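Local coordinates for polysaccharide deacetylase-like protein (Bacillus anthracis, PDB 4V33) that is a putative polysaccharide deacetylase with a bound zinc ion, required together with a second such protein for osmotic stability and maintenance of cell shape, at residues K143-A151 with K340-H348; P228-N237 with G257-H268. One frame throughout, in Å; residues are numbered along the deposited sequence. Where two conformers were deposited one is given.

Interaction 1: K143-A151 with K340-H348; sequences KVPVLMYHA and KMKRVRIHH. With ACT (acetate ion), chain C.
Met148 and Val146 meet Arg343, Val344 and Arg345 where strands 146-149 and 341-345, the first and last of the parallel sheet, pair and close the deacetylase barrel. The backbones are laced by Val344 N to Val146 O (2.8 Å), Met148 N to Val344 O and Ile346 N to Met148 O. Before the first of these rungs a water takes the N-H of Val146 and donates to Lys342 O, bridging the point where the strands splay apart.

Met148 can be followed outward between two arginines. Its CB lies near Val344 O, and with CG anti to the backbone N (chi1 176°) the chain runs straight out from the sheet. CG passes NH1 of Arg343, and SD sits over one face of that guanidinium, off toward its rim, 3.4 Å from NH2. The bend at chi3 (57°) then turns CE onto the other arginine, where it lies over the centre of one face of the Arg345 guanidinium, 3.5 Å from CZ. A salt bridge from Arg343 NH2 to Asp205 and hydrogen bonds from NH1 to Thr203 OG1 and from NE to Thr323 O hold the group whose face carries the sulfur.

Leu147 and Val344 point to the other face of the sheet, under helix 352-359. There Leu147 CD2 touches Ile346 CD1 at 3.7 Å, while Ile346 CG1 lies over the Tyr149 ring in a CH-pi contact, 4.2 Å from its centroid. Past the strand end, His150 uses both ring nitrogens: ND1 meets a water shared with Met148 O, and NE2 donates to an acetate oxygen at 2.9 Å.

Interaction 2: P228-N237 with G257-H268; sequences PVATEYMIVN and GIFSMQSHTATH. With ZN (zinc ion), chain D.
With CG anti to the backbone N in both, His264 (chi1 -153°) and His268 (chi1 -160°) swing their imidazoles together so that each NE2 reaches the zinc ion, at 2.2 Å for His264 and 2.1 Å for His268. His268 CD2 lies over one face of the His264 ring, toward its rim. A water, Asp206 and an acetate oxygen complete the ligands, and His264 ND1 is hydrogen-bonded to Ala300 O. Behind the ligands Ile235 sends CD1 against His268 CD2 at 3.6 Å, so strand 230-234 backs the site through the residue that follows it.

Upstream, six backbone hydrogen bonds bind the parallel strands in unbroken register, from Ala230 N to Ile258 O as far as His264 N to Met234 O. Beyond them Val236 N and Asn237 N donate to Thr265 O and Ala266 O, tying down the turn that carries both histidines. Ser263 OG accepts from Thr265 N in an ST turn and is also hydrogen-bonded to Tyr318 OH.

On one face Thr231 CG2 covers the centre of the Tyr233 ring and touches Gln262 CG at 3.8 Å. On the other, Glu232 and Met261 run side by side, CG to SD 3.6 Å. Helix 247-255 makes the beta-alpha-beta crossover between the two strands, packing on Glu232, Met234, Phe259 and Met261; helix 277-292 meets Val236 and Ser263, and strand 199-206 continues the sheet beside 230-234.

Overall arrangement
Both contacts are largely buried parallel strand pairs of one curled sheet, with strand 199-206 lying between 146-149 and 230-234. Interaction 1 closes a long loop in the chain, within which interaction 2 is nested as a local beta-alpha-beta unit; their centres are about 14 Å apart, and Arg343 NH1 packs against Tyr233 CE2 at 3.6 Å. Their chemistry differs: 143-151 with 340-348 sandwiches a methionine side chain between a buried and a partly exposed arginine, whereas 228-237 with 257-268 has a longer backbone ladder and supplies two metal ligands. The acetate, probably from the crystallisation liquor, joins His150 and Phe303 N to the zinc held by interaction 2, and adjacent Asp205 and Asp206 serve Arg343 and zinc.

Interaction 1: K143-A151 with K340-H348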
loop_
_atom_site.group_PDB
_atom_site.type_symbol
_atom_site.label_atom_id
_atom_site.label_comp_id
_atom_site.label_asym_id
_atom_site.label_seq_id
_atom_site.Cartn_x
_atom_site.Cartn_y
_atom_site.Cartn_z
ATOM N N LYS A 143 7.020 -3.185 -4.473
ATOM C CA LYS A 143 6.622 -4.114 -3.423
ATOM C C LYS A 143 6.020 -3.327 -2.264
ATOM O O LYS A 143 6.401 -2.179 -2.001
ATOM C CB LYS A 143 7.814 -4.954 -2.958
ATOM C CG LYS A 143 8.866 -4.179 -2.178
ATOM C CD LYS A 143 10.132 -5.000 -1.994
ATOM C CE LYS A 143 11.165 -4.248 -1.167
ATOM N NZ LYS A 143 11.555 -2.957 -1.798
ATOM N N VAL A 144 5.066 -3.946 -1.579
ATOM C CA VAL A 144 4.360 -3.286 -0.495
ATOM C C VAL A 144 4.318 -4.227 0.706
ATOM O O VAL A 144 3.536 -5.168 0.725
ATOM C CB VAL A 144 2.910 -2.952 -0.903
ATOM C CG1 VAL A 144 2.194 -2.229 0.220
ATOM C CG2 VAL A 144 2.889 -2.090 -2.178
ATOM N N PRO A 145 5.187 -3.985 1.702
ATOM C CA PRO A 145 5.074 -4.787 2.924
ATOM C C PRO A 145 3.828 -4.389 3.700
ATOM O O PRO A 145 3.529 -3.201 3.860
ATOM C CB PRO A 145 6.341 -4.444 3.712
ATOM C CG PRO A 145 6.859 -3.156 3.112
ATOM C CD PRO A 145 6.337 -3.067 1.706
ATOM N N VAL A 146 3.116 -5.401 4.179
ATOM C CA VAL A 146 1.917 -5.203 4.976
ATOM C C VAL A 146 2.202 -5.825 6.342
ATOM O O VAL A 146 2.188 -7.045 6.495
ATOM C CB VAL A 146 0.689 -5.847 4.311
ATOM C CG1 VAL A 146 -0.566 -5.607 5.152
ATOM C CG2 VAL A 146 0.510 -5.289 2.896
ATOM N N LEU A 147 2.512 -4.973 7.316
ATOM C CA LEU A 147 2.888 -5.438 8.656
ATOM C C LEU A 147 1.685 -5.924 9.441
ATOM O O LEU A 147 0.605 -5.333 9.372
ATOM C CB LEU A 147 3.536 -4.299 9.433
ATOM C CG LEU A 147 4.870 -3.786 8.882
ATOM C CD1 LEU A 147 5.238 -2.438 9.506
ATOM C CD2 LEU A 147 5.956 -4.812 9.193
ATOM N N MET A 148 1.882 -6.997 10.206
ATOM C CA MET A 148 0.834 -7.534 11.061
ATOM C C MET A 148 1.248 -7.497 12.534
ATOM O O MET A 148 2.178 -8.206 12.947
ATOM C CB MET A 148 0.505 -8.967 10.670
ATOM C CG MET A 148 -0.533 -9.614 11.595
ATOM S SD MET A 148 -0.962 -11.288 11.122
ATOM C CE MET A 148 0.660 -12.046 11.139
ATOM N N TYR A 149 0.562 -6.646 13.295
ATOM C CA TYR A 149 0.677 -6.601 14.749
ATOM C C TYR A 149 -0.576 -7.153 15.402
ATOM O O TYR A 149 -1.630 -7.252 14.762
ATOM C CB TYR A 149 0.849 -5.160 15.213
ATOM C CG TYR A 149 2.165 -4.523 14.846
ATOM C CD1 TYR A 149 3.279 -4.672 15.676
ATOM C CD2 TYR A 149 2.303 -3.758 13.700
ATOM C CE1 TYR A 149 4.480 -4.091 15.373
ATOM C CE2 TYR A 149 3.514 -3.168 13.378
ATOM C CZ TYR A 149 4.596 -3.327 14.218
ATOM O OH TYR A 149 5.788 -2.732 13.890
ATOM N N HIS A 150 -0.461 -7.533 16.673
ATOM C CA HIS A 150 -1.608 -7.914 17.480
ATOM C C HIS A 150 -1.700 -7.029 18.719
ATOM O O HIS A 150 -2.258 -5.936 18.649
ATOM C CB HIS A 150 -1.545 -9.397 17.838
ATOM C CG HIS A 150 -1.917 -10.290 16.700
ATOM N ND1 HIS A 150 -1.063 -10.557 15.651
ATOM C CD2 HIS A 150 -3.073 -10.939 16.421
ATOM C CE1 HIS A 150 -1.669 -11.359 14.789
ATOM N NE2 HIS A 150 -2.891 -11.594 15.227
ATOM N N ALA A 151 -1.149 -7.485 19.842
ATOM C CA ALA A 151 -1.174 -6.699 21.070
ATOM C C ALA A 151 0.010 -5.736 21.104
ATOM O O ALA A 151 1.124 -6.100 20.726
ATOM C CB ALA A 151 -1.134 -7.613 22.280
ATOM N N LYS A 340 -5.928 -12.057 -1.295
ATOM C CA LYS A 340 -4.998 -13.094 -0.855
ATOM C C LYS A 340 -3.658 -12.473 -0.487
ATOM O O LYS A 340 -2.599 -13.038 -0.770
ATOM C CB LYS A 340 -4.792 -14.130 -1.964
ATOM C CG LYS A 340 -6.034 -14.933 -2.285
ATOM C CD LYS A 340 -5.714 -16.105 -3.192
ATOM C CE LYS A 340 -5.597 -15.678 -4.631
ATOM N NZ LYS A 340 -5.805 -16.852 -5.543
ATOM N N MET A 341 -3.715 -11.314 0.158
ATOM C CA MET A 341 -2.530 -10.488 0.371
ATOM C C MET A 341 -1.649 -10.993 1.518
ATOM O O MET A 341 -2.109 -11.134 2.651
ATOM C CB MET A 341 -2.969 -9.038 0.618
ATOM C CG MET A 341 -1.871 -7.995 0.580
ATOM S SD MET A 341 -2.564 -6.321 0.491
ATOM C CE MET A 341 -3.259 -6.319 -1.160
ATOM N N LYS A 342 -0.377 -11.239 1.212
ATOM C CA LYS A 342 0.594 -11.673 2.215
ATOM C C LYS A 342 0.866 -10.574 3.232
ATOM O O LYS A 342 0.683 -9.386 2.946
ATOM C CB LYS A 342 1.925 -12.019 1.553
ATOM C CG LYS A 342 1.925 -13.226 0.637
ATOM C CD LYS A 342 3.253 -13.256 -0.115
ATOM C CE LYS A 342 3.370 -14.448 -1.037
ATOM N NZ LYS A 342 4.640 -14.378 -1.814
ATOM N N ARG A 343 1.339 -10.978 4.407
ATOM C CA ARG A 343 1.726 -10.029 5.442
ATOM C C ARG A 343 3.050 -10.392 6.103
ATOM O O ARG A 343 3.477 -11.550 6.101
ATOM C CB ARG A 343 0.627 -9.878 6.499
ATOM C CG ARG A 343 -0.637 -9.207 5.959
ATOM C CD ARG A 343 -1.514 -8.713 7.085
ATOM N NE ARG A 343 -2.290 -9.797 7.693
ATOM C CZ ARG A 343 -3.048 -9.635 8.769
ATOM N NH1 ARG A 343 -3.107 -8.443 9.364
ATOM N NH2 ARG A 343 -3.755 -10.660 9.245
ATOM N N VAL A 344 3.690 -9.374 6.667
ATOM C CA VAL A 344 4.925 -9.557 7.425
ATOM C C VAL A 344 4.590 -9.577 8.917
ATOM O O VAL A 344 4.128 -8.577 9.474
ATOM C CB VAL A 344 5.925 -8.417 7.114
ATOM C CG1 VAL A 344 7.196 -8.582 7.950
ATOM C CG2 VAL A 344 6.256 -8.383 5.614
ATOM N N ARG A 345 4.813 -10.716 9.564
ATOM C CA ARG A 345 4.502 -10.877 10.980
ATOM C C ARG A 345 5.580 -10.241 11.854
ATOM O O ARG A 345 6.762 -10.516 11.674
ATOM C CB ARG A 345 4.386 -12.363 11.310
ATOM C CG ARG A 345 4.147 -12.658 12.776
ATOM C CD ARG A 345 4.037 -14.168 13.033
ATOM N NE ARG A 345 2.843 -14.768 12.443
ATOM C CZ ARG A 345 1.645 -14.767 13.019
ATOM N NH1 ARG A 345 1.466 -14.168 14.190
ATOM N NH2 ARG A 345 0.616 -15.352 12.410
ATOM N N ILE A 346 5.167 -9.373 12.773
ATOM C CA ILE A 346 6.088 -8.875 13.789
ATOM C C ILE A 346 5.907 -9.667 15.084
ATOM O O ILE A 346 4.782 -9.921 15.516
ATOM C CB ILE A 346 5.916 -7.365 14.042
ATOM C CG1 ILE A 346 6.039 -6.583 12.725
ATOM C CG2 ILE A 346 6.941 -6.885 15.072
ATOM C CD1 ILE A 346 7.274 -6.929 11.895
ATOM N N HIS A 347 7.022 -10.078 15.687
ATOM C CA HIS A 347 7.008 -10.929 16.872
ATOM C C HIS A 347 7.391 -10.161 18.129
ATOM O O HIS A 347 8.039 -9.117 18.059
ATOM C CB HIS A 347 8.037 -12.049 16.715
ATOM C CG HIS A 347 7.788 -12.945 15.544
ATOM N ND1 HIS A 347 7.026 -14.090 15.640
ATOM C CD2 HIS A 347 8.220 -12.881 14.263
ATOM C CE1 HIS A 347 6.995 -14.690 14.462
ATOM N NE2 HIS A 347 7.706 -13.976 13.609
ATOM N N HIS A 348 7.021 -10.713 19.279
ATOM C CA HIS A 348 7.466 -10.191 20.571
ATOM C C HIS A 348 8.975 -9.955 20.608
ATOM O O HIS A 348 9.450 -8.976 21.191
ATOM C CB HIS A 348 7.084 -11.177 21.678
ATOM C CG HIS A 348 7.535 -10.757 23.044
ATOM N ND1 HIS A 348 6.922 -9.745 23.754
ATOM C CD2 HIS A 348 8.532 -11.219 23.833
ATOM C CE1 HIS A 348 7.525 -9.605 24.923
ATOM N NE2 HIS A 348 8.509 -10.486 24.995
HETATM C C ACT C . -5.295 -13.422 12.973
HETATM O O ACT C . -5.135 -12.334 13.588
HETATM O OXT ACT C . -5.843 -14.378 13.583
HETATM C CH3 ACT C . -4.848 -13.578 11.557
HETATM O O HOH W 1 3.077 -7.970 2.897
HETATM O O HOH W 2 1.619 -10.074 14.957
#

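Interaction 2: P228-N237 with G257-H268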
loop_
_atom_site.group_PDB
_atom_site.type_symbol
_atom_site.label_atom_id
_atom_site.label_comp_id
_atom_site.label_asym_id
_atom_site.label_seq_id
_atom_site.Cartn_x
_atom_site.Cartn_y
_atom_site.Cartn_z
ATOM N N PRO A 228 1.494 9.520 9.997
ATOM C CA PRO A 228 1.237 8.085 10.096
ATOM C C PRO A 228 -0.236 7.745 9.976
ATOM O O PRO A 228 -1.103 8.505 10.416
ATOM C CB PRO A 228 1.729 7.743 11.504
ATOM C CG PRO A 228 1.503 9.026 12.278
ATOM C CD PRO A 228 1.814 10.130 11.301
ATOM N N VAL A 229 -0.495 6.601 9.351
ATOM C CA VAL A 229 -1.822 5.994 9.341
ATOM C C VAL A 229 -1.666 4.495 9.555
ATOM O O VAL A 229 -0.571 3.949 9.401
ATOM C CB VAL A 229 -2.586 6.252 8.022
ATOM C CG1 VAL A 229 -2.918 7.734 7.872
ATOM C CG2 VAL A 229 -1.789 5.743 6.835
ATOM N N ALA A 230 -2.755 3.826 9.923
ATOM C CA ALA A 230 -2.719 2.388 10.135
ATOM C C ALA A 230 -4.112 1.802 10.011
ATOM O O ALA A 230 -5.104 2.527 10.086
ATOM C CB ALA A 230 -2.139 2.061 11.528
ATOM N N THR A 231 -4.168 0.488 9.821
ATOM C CA THR A 231 -5.436 -0.236 9.705
ATOM C C THR A 231 -5.650 -1.096 10.947
ATOM O O THR A 231 -4.748 -1.810 11.379
ATOM C CB THR A 231 -5.417 -1.160 8.480
ATOM O OG1 THR A 231 -5.269 -0.367 7.293
ATOM C CG2 THR A 231 -6.703 -1.976 8.384
ATOM N N GLU A 232 -6.848 -1.014 11.522
ATOM C CA GLU A 232 -7.228 -1.881 12.625
ATOM C C GLU A 232 -8.290 -2.822 12.093
ATOM O O GLU A 232 -9.307 -2.367 11.574
ATOM C CB GLU A 232 -7.821 -1.056 13.769
ATOM C CG GLU A 232 -8.368 -1.905 14.922
ATOM C CD GLU A 232 -7.259 -2.553 15.715
ATOM O OE1 GLU A 232 -6.444 -1.794 16.293
ATOM O OE2 GLU A 232 -7.186 -3.804 15.740
ATOM N N TYR A 233 -8.051 -4.124 12.199
ATOM C CA TYR A 233 -9.057 -5.099 11.807
ATOM C C TYR A 233 -9.813 -5.533 13.059
ATOM O O TYR A 233 -9.309 -6.303 13.867
ATOM C CB TYR A 233 -8.400 -6.307 11.162
ATOM C CG TYR A 233 -7.703 -6.095 9.827
ATOM C CD1 TYR A 233 -8.432 -5.880 8.660
ATOM C CD2 TYR A 233 -6.315 -6.183 9.730
ATOM C CE1 TYR A 233 -7.793 -5.735 7.427
ATOM C CE2 TYR A 233 -5.668 -6.046 8.511
ATOM C CZ TYR A 233 -6.414 -5.840 7.368
ATOM O OH TYR A 233 -5.777 -5.722 6.159
ATOM N N MET A 234 -11.035 -5.030 13.206
ATOM C CA MET A 234 -11.812 -5.178 14.429
ATOM C C MET A 234 -12.682 -6.428 14.410
ATOM O O MET A 234 -13.409 -6.665 13.438
ATOM C CB MET A 234 -12.723 -3.949 14.572
ATOM C CG MET A 234 -13.585 -3.930 15.824
ATOM S SD MET A 234 -12.603 -3.376 17.233
ATOM C CE MET A 234 -13.152 -4.530 18.500
ATOM N N ILE A 235 -12.610 -7.236 15.469
ATOM C CA ILE A 235 -13.603 -8.292 15.667
ATOM C C ILE A 235 -14.881 -7.562 16.050
ATOM O O ILE A 235 -14.983 -7.021 17.147
ATOM C CB ILE A 235 -13.178 -9.288 16.763
ATOM C CG1 ILE A 235 -11.921 -10.041 16.313
ATOM C CG2 ILE A 235 -14.316 -10.293 17.040
ATOM C CD1 ILE A 235 -11.222 -10.786 17.457
ATOM N N VAL A 236 -15.848 -7.496 15.131
ATOM C CA VAL A 236 -16.890 -6.487 15.253
ATOM C C VAL A 236 -17.794 -6.702 16.475
ATOM O O VAL A 236 -18.204 -5.747 17.138
ATOM C CB VAL A 236 -17.687 -6.341 13.939
ATOM C CG1 VAL A 236 -18.777 -5.287 14.077
ATOM C CG2 VAL A 236 -16.735 -5.969 12.791
ATOM N N ASN A 237 -18.065 -7.956 16.819
ATOM C CA ASN A 237 -18.903 -8.211 17.989
ATOM C C ASN A 237 -18.250 -7.829 19.312
ATOM O O ASN A 237 -18.919 -7.782 20.343
ATOM C CB ASN A 237 -19.365 -9.669 18.032
ATOM C CG ASN A 237 -20.417 -9.966 16.994
ATOM O OD1 ASN A 237 -20.718 -9.127 16.138
ATOM N ND2 ASN A 237 -20.997 -11.162 17.062
ATOM N N GLY A 257 -7.747 10.909 12.033
ATOM C CA GLY A 257 -7.221 10.734 10.694
ATOM C C GLY A 257 -6.155 9.657 10.611
ATOM O O GLY A 257 -5.650 9.363 9.530
ATOM N N ILE A 258 -5.810 9.061 11.749
ATOM C CA ILE A 258 -4.746 8.062 11.776
ATOM C C ILE A 258 -5.248 6.666 11.411
ATOM O O ILE A 258 -4.615 5.958 10.639
ATOM C CB ILE A 258 -3.996 8.047 13.140
ATOM C CG1 ILE A 258 -3.287 9.391 13.356
ATOM C CG2 ILE A 258 -2.980 6.907 13.197
ATOM C CD1 ILE A 258 -2.626 9.524 14.723
ATOM N N PHE A 259 -6.392 6.262 11.952
ATOM C CA PHE A 259 -6.832 4.893 11.737
ATOM C C PHE A 259 -7.903 4.699 10.680
ATOM O O PHE A 259 -8.849 5.477 10.571
ATOM C CB PHE A 259 -7.284 4.253 13.049
ATOM C CG PHE A 259 -6.157 3.678 13.846
ATOM C CD1 PHE A 259 -5.442 4.473 14.722
ATOM C CD2 PHE A 259 -5.794 2.343 13.703
ATOM C CE1 PHE A 259 -4.382 3.954 15.450
ATOM C CE2 PHE A 259 -4.734 1.817 14.426
ATOM C CZ PHE A 259 -4.033 2.630 15.309
ATOM N N SER A 260 -7.714 3.634 9.913
ATOM C CA SER A 260 -8.753 3.090 9.053
ATOM C C SER A 260 -9.285 1.851 9.771
ATOM O O SER A 260 -8.534 0.916 10.042
ATOM C CB SER A 260 -8.149 2.689 7.715
ATOM O OG SER A 260 -9.112 2.070 6.883
ATOM N N MET A 261 -10.576 1.850 10.092
ATOM C CA MET A 261 -11.159 0.777 10.894
ATOM C C MET A 261 -11.846 -0.214 9.968
ATOM O O MET A 261 -12.833 0.112 9.309
ATOM C CB MET A 261 -12.152 1.359 11.905
ATOM C CG MET A 261 -12.652 0.378 12.962
ATOM S SD MET A 261 -11.381 -0.085 14.166
ATOM C CE MET A 261 -10.604 1.488 14.359
ATOM N N GLN A 262 -11.294 -1.417 9.901
ATOM C CA GLN A 262 -11.737 -2.413 8.942
ATOM C C GLN A 262 -12.142 -3.686 9.681
ATOM O O GLN A 262 -12.156 -3.710 10.910
ATOM C CB GLN A 262 -10.627 -2.656 7.908
ATOM C CG GLN A 262 -10.208 -1.368 7.164
ATOM C CD GLN A 262 -11.356 -0.779 6.355
ATOM O OE1 GLN A 262 -12.170 -1.514 5.791
ATOM N NE2 GLN A 262 -11.434 0.553 6.305
ATOM N N SER A 263 -12.483 -4.733 8.938
ATOM C CA SER A 263 -13.152 -5.898 9.526
ATOM C C SER A 263 -12.236 -7.076 9.864
ATOM O O SER A 263 -11.337 -7.402 9.100
ATOM C CB SER A 263 -14.233 -6.383 8.561
ATOM O OG SER A 263 -14.914 -7.523 9.070
ATOM N N HIS A 264 -12.503 -7.740 10.988
ATOM C CA HIS A 264 -11.860 -9.027 11.293
ATOM C C HIS A 264 -12.952 -10.078 11.486
ATOM O O HIS A 264 -12.775 -11.020 12.253
ATOM C CB HIS A 264 -10.984 -8.924 12.557
ATOM C CG HIS A 264 -9.833 -9.892 12.609
ATOM N ND1 HIS A 264 -9.433 -10.657 11.536
ATOM C CD2 HIS A 264 -8.973 -10.188 13.616
ATOM C CE1 HIS A 264 -8.390 -11.397 11.884
ATOM N NE2 HIS A 264 -8.095 -11.136 13.145
ATOM N N THR A 265 -14.055 -9.915 10.747
ATOM C CA THR A 265 -15.297 -10.702 10.874
ATOM C C THR A 265 -16.081 -10.365 12.143
ATOM O O THR A 265 -15.653 -9.549 12.957
ATOM C CB THR A 265 -15.109 -12.253 10.750
ATOM O OG1 THR A 265 -14.590 -12.786 11.975
ATOM C CG2 THR A 265 -14.194 -12.612 9.577
ATOM N N ALA A 266 -17.243 -10.995 12.302
ATOM C CA ALA A 266 -18.090 -10.712 13.450
ATOM C C ALA A 266 -17.543 -11.335 14.722
ATOM O O ALA A 266 -17.494 -10.688 15.768
ATOM C CB ALA A 266 -19.503 -11.205 13.204
ATOM N N THR A 267 -17.160 -12.607 14.642
ATOM C CA THR A 267 -16.738 -13.337 15.835
ATOM C C THR A 267 -15.327 -13.921 15.763
ATOM O O THR A 267 -14.966 -14.724 16.620
ATOM C CB THR A 267 -17.718 -14.486 16.201
ATOM O OG1 THR A 267 -17.666 -15.523 15.206
ATOM C CG2 THR A 267 -19.146 -13.967 16.336
ATOM N N HIS A 268 -14.546 -13.517 14.763
ATOM C CA HIS A 268 -13.204 -14.079 14.526
ATOM C C HIS A 268 -13.378 -15.535 14.082
ATOM O O HIS A 268 -12.774 -16.461 14.627
ATOM C CB HIS A 268 -12.308 -13.957 15.769
ATOM C CG HIS A 268 -10.841 -14.047 15.488
ATOM N ND1 HIS A 268 -10.097 -15.173 15.775
ATOM C CD2 HIS A 268 -9.971 -13.141 14.984
ATOM C CE1 HIS A 268 -8.835 -14.960 15.445
ATOM N NE2 HIS A 268 -8.728 -13.727 14.979
HETATM ZN ZN ZN D . -7.185 -12.284 14.733
HETATM O O HOH W 3 -7.313 0.259 5.458
HETATM O O HOH W 4 -5.926 -13.013 16.159
#